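Long-range contacts in guanine deaminase (Escherichia coli, PDB 6OHB), which catalyses the zinc-dependent hydrolytic deamination of guanine to xanthine and ammonia, the first step of guanine degradation: residues A[82-87]-A[325-330]; A[139-144]-A[235-240]; A[166-171]-A[207-212]. All coordinates share one frame; numbering follows the deposited sequence.

Contact 1: A[82-87]-A[325-330]. With ZN (zinc ion), chain E.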
loop_
_atom_site.group_PDB
_atom_site.type_symbol
_atom_site.label_atom_id
_atom_site.label_comp_id
_atom_site.label_asym_id
_atom_site.label_seq_id
_atom_site.Cartn_x
_atom_site.Cartn_y
_atom_site.Cartn_z
ATOM N N HIS A 82 9.382 14.299 -6.768
ATOM C CA HIS A 82 10.640 13.997 -6.073
ATOM C C HIS A 82 10.907 12.501 -6.181
ATOM O O HIS A 82 10.165 11.697 -5.610
ATOM C CB HIS A 82 10.600 14.441 -4.610
ATOM C CG HIS A 82 11.855 14.132 -3.849
ATOM N ND1 HIS A 82 13.038 14.809 -4.051
ATOM C CD2 HIS A 82 12.111 13.209 -2.890
ATOM C CE1 HIS A 82 13.967 14.323 -3.247
ATOM N NE2 HIS A 82 13.429 13.352 -2.530
ATOM N N ILE A 83 11.963 12.137 -6.901
ATOM C CA ILE A 83 12.340 10.739 -7.066
ATOM C C ILE A 83 13.847 10.684 -7.282
ATOM O O ILE A 83 14.428 11.571 -7.914
ATOM C CB ILE A 83 11.538 10.085 -8.216
ATOM C CG1 ILE A 83 11.898 8.606 -8.364
ATOM C CG2 ILE A 83 11.718 10.854 -9.525
ATOM C CD1 ILE A 83 10.988 7.850 -9.316
ATOM N N HIS A 84 14.485 9.657 -6.720
ATOM C CA HIS A 84 15.932 9.467 -6.802
ATOM C C HIS A 84 16.223 8.397 -7.862
ATOM O O HIS A 84 15.864 7.229 -7.686
ATOM C CB HIS A 84 16.510 9.074 -5.434
ATOM C CG HIS A 84 16.378 10.123 -4.358
ATOM N ND1 HIS A 84 17.445 10.883 -3.922
ATOM C CD2 HIS A 84 15.329 10.479 -3.579
ATOM C CE1 HIS A 84 17.049 11.688 -2.952
ATOM N NE2 HIS A 84 15.769 11.469 -2.731
ATOM N N TYR A 85 16.849 8.806 -8.973
ATOM C CA TYR A 85 17.220 7.865 -10.034
ATOM C C TYR A 85 18.136 6.726 -9.581
ATOM O O TYR A 85 17.838 5.562 -9.903
ATOM C CB TYR A 85 17.820 8.660 -11.206
ATOM C CG TYR A 85 18.972 8.023 -11.967
ATOM C CD1 TYR A 85 18.806 6.834 -12.678
ATOM C CD2 TYR A 85 20.222 8.635 -12.004
ATOM C CE1 TYR A 85 19.856 6.264 -13.378
ATOM C CE2 TYR A 85 21.280 8.073 -12.707
ATOM C CZ TYR A 85 21.091 6.890 -13.390
ATOM O OH TYR A 85 22.143 6.331 -14.087
ATOM N N PRO A 86 19.262 6.965 -8.871
ATOM C CA PRO A 86 20.197 5.860 -8.599
ATOM C C PRO A 86 19.883 5.067 -7.338
ATOM O O PRO A 86 20.791 4.773 -6.553
ATOM C CB PRO A 86 21.541 6.582 -8.470
ATOM C CG PRO A 86 21.177 7.879 -7.833
ATOM C CD PRO A 86 19.809 8.252 -8.392
ATOM N N GLN A 87 18.613 4.716 -7.117
ATOM C CA GLN A 87 18.236 4.056 -5.872
ATOM C C GLN A 87 17.183 2.969 -6.051
ATOM O O GLN A 87 16.631 2.496 -5.048
ATOM C CB GLN A 87 17.724 5.089 -4.862
ATOM C CG GLN A 87 18.803 5.986 -4.279
ATOM C CD GLN A 87 18.248 6.972 -3.278
ATOM O OE1 GLN A 87 17.082 6.884 -2.889
ATOM N NE2 GLN A 87 19.082 7.910 -2.845
ATOM N N GLY A 325 5.467 13.217 -4.566
ATOM C CA GLY A 325 6.691 12.529 -4.928
ATOM C C GLY A 325 6.718 11.139 -4.325
ATOM O O GLY A 325 6.096 10.871 -3.299
ATOM N N THR A 326 7.414 10.234 -5.008
ATOM C CA THR A 326 7.563 8.862 -4.523
ATOM C C THR A 326 8.731 8.609 -3.550
ATOM O O THR A 326 8.645 7.638 -2.782
ATOM C CB THR A 326 7.686 7.890 -5.707
ATOM O OG1 THR A 326 8.800 8.256 -6.528
ATOM C CG2 THR A 326 6.417 7.888 -6.544
ATOM N N ASP A 327 9.757 9.480 -3.511
ATOM C CA ASP A 327 11.101 9.207 -2.945
ATOM C C ASP A 327 11.498 7.767 -3.204
ATOM O O ASP A 327 11.873 7.037 -2.290
ATOM C CB ASP A 327 11.290 9.595 -1.456
ATOM C CG ASP A 327 12.655 10.360 -1.246
ATOM O OD1 ASP A 327 13.449 10.345 -2.145
ATOM O OD2 ASP A 327 13.082 10.972 -0.276
ATOM N N ILE A 328 11.378 7.356 -4.474
ATOM C CA ILE A 328 11.860 6.029 -4.840
ATOM C C ILE A 328 13.292 5.905 -4.364
ATOM O O ILE A 328 14.060 6.870 -4.412
ATOM C CB ILE A 328 11.706 5.765 -6.349
ATOM C CG1 ILE A 328 10.331 5.170 -6.631
ATOM C CG2 ILE A 328 12.797 4.846 -6.878
ATOM C CD1 ILE A 328 10.226 3.732 -6.123
ATOM N N GLY A 329 13.645 4.712 -3.888
ATOM C CA GLY A 329 14.738 4.530 -2.960
ATOM C C GLY A 329 14.145 4.191 -1.604
ATOM O O GLY A 329 13.951 3.014 -1.280
ATOM N N ALA A 330 13.839 5.222 -0.807
ATOM C CA ALA A 330 13.173 4.997 0.472
ATOM C C ALA A 330 11.731 4.570 0.252
ATOM O O ALA A 330 11.207 3.720 0.982
ATOM C CB ALA A 330 13.241 6.252 1.343
HETATM ZN ZN ZN E . 14.534 12.088 -1.427
HETATM O O HOH W 1 15.099 8.136 -1.542
#

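Contact 2: A[139-144]-A[235-240]. With ZN (zinc ion), chain E.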
loop_
_atom_site.group_PDB
_atom_site.type_symbol
_atom_site.label_atom_id
_atom_site.label_comp_id
_atom_site.label_asym_id
_atom_site.label_seq_id
_atom_site.Cartn_x
_atom_site.Cartn_y
_atom_site.Cartn_z
ATOM N N LEU A 139 10.660 15.237 -11.487
ATOM C CA LEU A 139 11.778 16.017 -10.975
ATOM C C LEU A 139 12.681 15.021 -10.254
ATOM O O LEU A 139 12.280 14.429 -9.247
ATOM C CB LEU A 139 11.282 17.128 -10.054
ATOM C CG LEU A 139 12.305 17.834 -9.165
ATOM C CD1 LEU A 139 13.414 18.463 -9.997
ATOM C CD2 LEU A 139 11.610 18.875 -8.297
ATOM N N VAL A 140 13.879 14.808 -10.790
ATOM C CA VAL A 140 14.669 13.615 -10.514
ATOM C C VAL A 140 15.976 14.020 -9.849
ATOM O O VAL A 140 16.732 14.831 -10.396
ATOM C CB VAL A 140 14.957 12.817 -11.799
ATOM C CG1 VAL A 140 15.742 11.558 -11.463
ATOM C CG2 VAL A 140 13.669 12.479 -12.534
ATOM N N PHE A 141 16.248 13.444 -8.680
ATOM C CA PHE A 141 17.585 13.528 -8.111
ATOM C C PHE A 141 18.534 12.663 -8.927
ATOM O O PHE A 141 18.250 11.492 -9.198
ATOM C CB PHE A 141 17.584 13.074 -6.654
ATOM C CG PHE A 141 17.743 14.195 -5.666
ATOM C CD1 PHE A 141 16.762 15.162 -5.543
ATOM C CD2 PHE A 141 18.867 14.276 -4.861
ATOM C CE1 PHE A 141 16.892 16.190 -4.636
ATOM C CE2 PHE A 141 19.008 15.300 -3.949
ATOM C CZ PHE A 141 18.020 16.259 -3.831
ATOM N N GLY A 142 19.656 13.243 -9.331
ATOM C CA GLY A 142 20.681 12.489 -10.019
ATOM C C GLY A 142 21.738 11.882 -9.117
ATOM O O GLY A 142 21.463 11.441 -7.996
ATOM N N THR A 143 22.966 11.862 -9.620
ATOM C CA THR A 143 24.139 11.428 -8.888
ATOM C C THR A 143 24.966 12.638 -8.476
ATOM O O THR A 143 24.652 13.785 -8.801
ATOM C CB THR A 143 24.989 10.516 -9.774
ATOM O OG1 THR A 143 24.950 11.013 -11.125
ATOM C CG2 THR A 143 24.462 9.100 -9.755
ATOM N N VAL A 144 26.041 12.374 -7.736
ATOM C CA VAL A 144 27.068 13.398 -7.612
ATOM C C VAL A 144 27.960 13.377 -8.848
ATOM O O VAL A 144 28.513 14.409 -9.235
ATOM C CB VAL A 144 27.878 13.203 -6.321
ATOM C CG1 VAL A 144 28.569 14.496 -5.937
ATOM C CG2 VAL A 144 26.977 12.722 -5.206
ATOM N N HIS A 235 16.176 22.147 -6.325
ATOM C CA HIS A 235 15.555 20.932 -5.811
ATOM C C HIS A 235 16.369 20.423 -4.632
ATOM O O HIS A 235 17.540 20.075 -4.804
ATOM C CB HIS A 235 15.481 19.876 -6.916
ATOM C CG HIS A 235 14.735 18.642 -6.528
ATOM N ND1 HIS A 235 14.911 17.434 -7.169
ATOM C CD2 HIS A 235 13.801 18.429 -5.571
ATOM C CE1 HIS A 235 14.115 16.532 -6.624
ATOM N NE2 HIS A 235 13.433 17.110 -5.652
ATOM N N THR A 236 15.760 20.349 -3.447
ATOM C CA THR A 236 16.507 19.831 -2.304
ATOM C C THR A 236 15.547 19.252 -1.273
ATOM O O THR A 236 14.332 19.381 -1.398
ATOM C CB THR A 236 17.394 20.929 -1.689
ATOM O OG1 THR A 236 18.302 20.343 -0.750
ATOM C CG2 THR A 236 16.547 21.989 -0.993
ATOM N N HIS A 237 16.109 18.614 -0.241
ATOM C CA HIS A 237 15.329 18.065 0.866
ATOM C C HIS A 237 15.214 19.107 1.986
ATOM O O HIS A 237 16.121 19.919 2.185
ATOM C CB HIS A 237 15.975 16.780 1.407
ATOM C CG HIS A 237 15.896 15.591 0.485
ATOM N ND1 HIS A 237 16.858 15.307 -0.463
ATOM C CD2 HIS A 237 14.998 14.576 0.419
ATOM C CE1 HIS A 237 16.543 14.185 -1.088
ATOM N NE2 HIS A 237 15.416 13.723 -0.575
ATOM N N LEU A 238 14.091 19.090 2.721
ATOM C CA LEU A 238 13.882 20.089 3.769
ATOM C C LEU A 238 12.997 19.551 4.887
ATOM O O LEU A 238 11.870 19.124 4.623
ATOM C CB LEU A 238 13.257 21.370 3.189
ATOM C CG LEU A 238 12.890 22.504 4.158
ATOM C CD1 LEU A 238 14.147 23.154 4.712
ATOM C CD2 LEU A 238 12.017 23.539 3.455
ATOM N N CYS A 239 13.496 19.620 6.124
ATOM C CA CYS A 239 12.779 19.233 7.343
ATOM C C CYS A 239 11.993 17.931 7.177
ATOM O O CYS A 239 10.787 17.857 7.418
ATOM C CB CYS A 239 11.863 20.361 7.826
ATOM S SG CYS A 239 12.606 22.003 7.853
ATOM N N GLU A 240 12.722 16.882 6.816
ATOM C CA GLU A 240 12.120 15.557 6.748
ATOM C C GLU A 240 12.047 14.918 8.132
ATOM O O GLU A 240 11.041 14.288 8.481
ATOM C CB GLU A 240 12.922 14.670 5.784
ATOM C CG GLU A 240 12.406 13.244 5.617
ATOM C CD GLU A 240 13.222 12.443 4.605
ATOM O OE1 GLU A 240 14.255 12.964 4.131
ATOM O OE2 GLU A 240 12.843 11.293 4.287
HETATM ZN ZN ZN E . 14.534 12.088 -1.427
HETATM O O HOH W 2 16.976 17.323 -8.998
#

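Contact 3: A[166-171]-A[207-212]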
loop_
_atom_site.group_PDB
_atom_site.type_symbol
_atom_site.label_atom_id
_atom_site.label_comp_id
_atom_site.label_asym_id
_atom_site.label_seq_id
_atom_site.Cartn_x
_atom_site.Cartn_y
_atom_site.Cartn_z
ATOM N N GLY A 166 19.163 16.890 -12.251
ATOM C CA GLY A 166 20.384 17.619 -11.975
ATOM C C GLY A 166 21.350 16.773 -11.181
ATOM O O GLY A 166 20.977 15.758 -10.583
ATOM N N LYS A 167 22.607 17.207 -11.191
ATOM C CA LYS A 167 23.662 16.538 -10.442
ATOM C C LYS A 167 23.575 16.885 -8.961
ATOM O O LYS A 167 23.343 18.039 -8.590
ATOM C CB LYS A 167 25.028 16.935 -10.996
ATOM C CG LYS A 167 26.208 16.390 -10.226
ATOM C CD LYS A 167 27.466 17.182 -10.540
ATOM C CE LYS A 167 28.013 17.864 -9.298
ATOM N NZ LYS A 167 28.435 16.883 -8.267
ATOM N N VAL A 168 23.774 15.876 -8.112
ATOM C CA VAL A 168 23.768 16.095 -6.671
ATOM C C VAL A 168 25.018 16.869 -6.274
ATOM O O VAL A 168 26.131 16.546 -6.706
ATOM C CB VAL A 168 23.687 14.758 -5.921
ATOM C CG1 VAL A 168 23.777 14.990 -4.419
ATOM C CG2 VAL A 168 22.410 14.020 -6.270
ATOM N N MET A 169 24.831 17.923 -5.483
ATOM C CA MET A 169 25.931 18.690 -4.915
ATOM C C MET A 169 26.077 18.310 -3.446
ATOM O O MET A 169 25.161 18.546 -2.650
ATOM C CB MET A 169 25.675 20.190 -5.075
ATOM C CG MET A 169 25.426 20.624 -6.517
ATOM S SD MET A 169 24.962 22.363 -6.691
ATOM C CE MET A 169 26.015 23.127 -5.466
ATOM N N MET A 170 27.224 17.730 -3.089
ATOM C CA MET A 170 27.493 17.343 -1.703
ATOM C C MET A 170 28.998 17.218 -1.503
ATOM O O MET A 170 29.639 16.378 -2.145
ATOM C CB MET A 170 26.780 16.034 -1.352
ATOM C CG MET A 170 26.898 14.945 -2.407
ATOM S SD MET A 170 26.081 13.406 -1.933
ATOM C CE MET A 170 26.554 13.297 -0.215
ATOM N N ASP A 171 29.565 18.037 -0.611
ATOM C CA ASP A 171 31.013 18.065 -0.417
ATOM C C ASP A 171 31.459 17.735 1.006
ATOM O O ASP A 171 32.659 17.823 1.293
ATOM C CB ASP A 171 31.586 19.425 -0.842
ATOM C CG ASP A 171 31.149 20.566 0.061
ATOM O OD1 ASP A 171 30.164 20.405 0.811
ATOM O OD2 ASP A 171 31.793 21.637 0.010
ATOM N N THR A 207 20.764 20.955 -7.654
ATOM C CA THR A 207 20.349 19.913 -6.720
ATOM C C THR A 207 21.417 19.696 -5.656
ATOM O O THR A 207 22.253 18.786 -5.766
ATOM C CB THR A 207 20.050 18.612 -7.470
ATOM O OG1 THR A 207 19.216 18.891 -8.602
ATOM C CG2 THR A 207 19.339 17.634 -6.583
ATOM N N PRO A 208 21.431 20.527 -4.614
ATOM C CA PRO A 208 22.148 20.145 -3.390
ATOM C C PRO A 208 21.301 19.138 -2.625
ATOM O O PRO A 208 20.095 19.337 -2.455
ATOM C CB PRO A 208 22.292 21.468 -2.629
ATOM C CG PRO A 208 21.138 22.317 -3.123
ATOM C CD PRO A 208 20.829 21.873 -4.527
ATOM N N ARG A 209 21.931 18.051 -2.169
ATOM C CA ARG A 209 21.179 16.996 -1.495
ATOM C C ARG A 209 20.401 17.563 -0.314
ATOM O O ARG A 209 19.164 17.534 -0.295
ATOM C CB ARG A 209 22.111 15.869 -1.042
ATOM C CG ARG A 209 21.351 14.653 -0.523
ATOM C CD ARG A 209 22.267 13.520 -0.107
ATOM N NE ARG A 209 22.989 12.933 -1.231
ATOM C CZ ARG A 209 22.567 11.886 -1.932
ATOM N NH1 ARG A 209 21.411 11.299 -1.633
ATOM N NH2 ARG A 209 23.302 11.424 -2.933
ATOM N N PHE A 210 21.113 18.096 0.673
ATOM C CA PHE A 210 20.526 18.941 1.705
ATOM C C PHE A 210 21.654 19.731 2.361
ATOM O O PHE A 210 22.832 19.565 2.028
ATOM C CB PHE A 210 19.721 18.131 2.733
ATOM C CG PHE A 210 20.443 16.923 3.287
ATOM C CD1 PHE A 210 19.835 15.680 3.290
ATOM C CD2 PHE A 210 21.717 17.032 3.810
ATOM C CE1 PHE A 210 20.486 14.573 3.799
ATOM C CE2 PHE A 210 22.370 15.929 4.322
ATOM C CZ PHE A 210 21.756 14.699 4.315
ATOM N N ALA A 211 21.279 20.603 3.294
ATOM C CA ALA A 211 22.266 21.473 3.929
ATOM C C ALA A 211 23.337 20.718 4.715
ATOM O O ALA A 211 24.507 21.136 4.651
ATOM C CB ALA A 211 21.548 22.495 4.822
ATOM N N PRO A 212 23.035 19.642 5.458
ATOM C CA PRO A 212 24.115 18.934 6.171
ATOM C C PRO A 212 25.296 18.534 5.303
ATOM O O PRO A 212 26.439 18.619 5.766
ATOM C CB PRO A 212 23.396 17.705 6.737
ATOM C CG PRO A 212 22.024 18.187 7.012
ATOM C CD PRO A 212 21.707 19.212 5.942
HETATM O O HOH W 3 24.128 18.517 0.233
#

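Contact 1: A[82-87]-A[325-330]
His82, His84 and Asp327 meet at one zinc ion, and metal bonds carry most of this contact. His82 NE2 binds the ion at 2.0 Å and His84 NE2 at 1.9 Å, while Asp327 supplies both carboxylate oxygens, OD1 and OD2, each 2.2 Å from the zinc. The carboxylate is turned 66° from the His82 ring; as modelled it is nearly coplanar with the His84 ring, but those two groups sit implausibly close, so their fine orientation is doubtful. A chi1 of 179° sets the His82 ring opposite the main-chain nitrogen, which brings NE2 to the ion and leaves ND1 to His235 NE2, a second-shell hydrogen bond that would fix the rotation of the ring. His237 completes the site.

The polar backbone adds one bond, Asp327 N to His82 O at 3.1 Å, which holds the aspartate beside its histidine partner. At the far end a water lies 2.7 Å from Gln87 OE1 and within weak bonding distance of Asp327 OD1, linking the glutamine to the metal site, and it accepts from Ala330 N at 3.3 Å. Gln87 NE2 is engaged by Glu110.

The apolar side-chain contact is Ile83 on Ile328, side by side and pointing the same way; Ile83 CG1 to Ile328 CB, 3.5 Å, is tighter than usual for carbons. Both also touch Phe334.

Here the end of strand 73-84, with the His-X-His motif of the amidohydrolase family, meets the loop after strand 321-324, where the first and last strands of the TIM barrel come together. Helix 116-132 packs on Ile83, helix 98-111 on Gln87 and Ala330, and Gly329 O accepts a hydrogen bond from Arg402 of the second subunit.

Contact 2: A[139-144]-A[235-240]
Between Leu139 and Phe141 the ring of His235 is held on both faces. Followed outward, His235 CB first meets Leu139 CD1 at 4.0 Å. The ring, trans to the main-chain nitrogen (chi1 -174°), then extends toward strand 139-141. There CG and CD2 rest against Leu139 CD2, and Leu139 CG lies above the ring, nearest ND1 and CE1. This leucine methine is 3.4 Å from the ring centroid and 18° off its normal, a CH-pi contact. Over the opposite face comes the edge of Phe141, a T-shaped pair with centroids 4.7 Å apart and planes at 75°. ND1 also reaches, in the ring plane, a water 2.8 Å away that donates to Val140 O at 2.9 Å. The tip, NE2, points to the zinc ligand His82.

Phe141 continues past His235 to the next histidine: its CZ lies 3.7 Å from His237 ND1, the two rings meeting obliquely. His237 NE2 binds the zinc at 2.0 Å, and ND1 is bonded to Arg209 O. The two strands are not neighbours, their axes staying 8.6 Å apart, and it is their side chains that meet inside the barrel. Phe141, His235 and His237 form an aromatic cluster that includes one zinc ligand and backs the mononuclear site of this amidohydrolase.

Contact 3: A[166-171]-A[207-212]
Met169 O accepts from Arg209 N at 3.3 Å, a weak but fairly straight bond (N-H...O 160°), and also meets the CA-H of Pro208; a water whose modelled position is doubtful lies nearby. The shorter backbone bond uses the other polar atom of the same residue, Met169 N, which donates to Thr207 O at 2.7 Å. Thr207 O also receives the CA-H of Val168, with Val168 CA and Thr207 O 3.2 Å apart. The two N-H...O bonds, Met169 N to Thr207 O and the weak one from Arg209 N to Met169 O, define a parallel bridge between Met169 and Pro208. Met169 CB and Pro208 CB, 4.4 Å apart, lie on the same face of the sheet.

Beyond the bridge the side chain of Arg209 runs past Val168 and Met170. Arg209 CB packs on Val168 CG1 at 3.9 Å, and farther out Arg209 NE gives a weak hydrogen bond to Met170 SD, 3.2 Å away. The sulfur lies at the edge of the guanidinium, near its plane. It gets there because Met170 CG stands between backbone N and carbonyl carbon (chi1 45°). NH2 of Arg209 forms a salt bridge with Glu110, which, with the weak bond to sulfur, would help to orient the guanidinium; Arg209 probably contributes to the substrate pocket.

Lys167 NZ bonds to Val168 O and Val144 O and forms a salt bridge with Asp180, tying its strand to the loops alongside. The two segments end neighbouring barrel strands, 164-169 and 203-208, connected through helix 182-196 as a beta-alpha-beta unit. That helix and helix 216-228 both pack on Met169, while helix 258-264 meets Phe210.

The chain goes once round the barrel, and its three contacts nest without crossing. Residues 82-87 open contact 1, 139-144 open contact 2 and 166-171 open contact 3. The closures come in reverse: 207-212 ends the short loop of contact 3, 235-240 that of contact 2, and 325-330, after most of the barrel, that of contact 1. Contact 3 joins adjacent strands, contact 2 spans the barrel interior, and contact 1 brings its last strand to its first. Contacts 1 and 2, centres about 9 Å apart, both touch the zinc; contacts 2 and 3, centres about 7 Å apart, lie on adjacent strands.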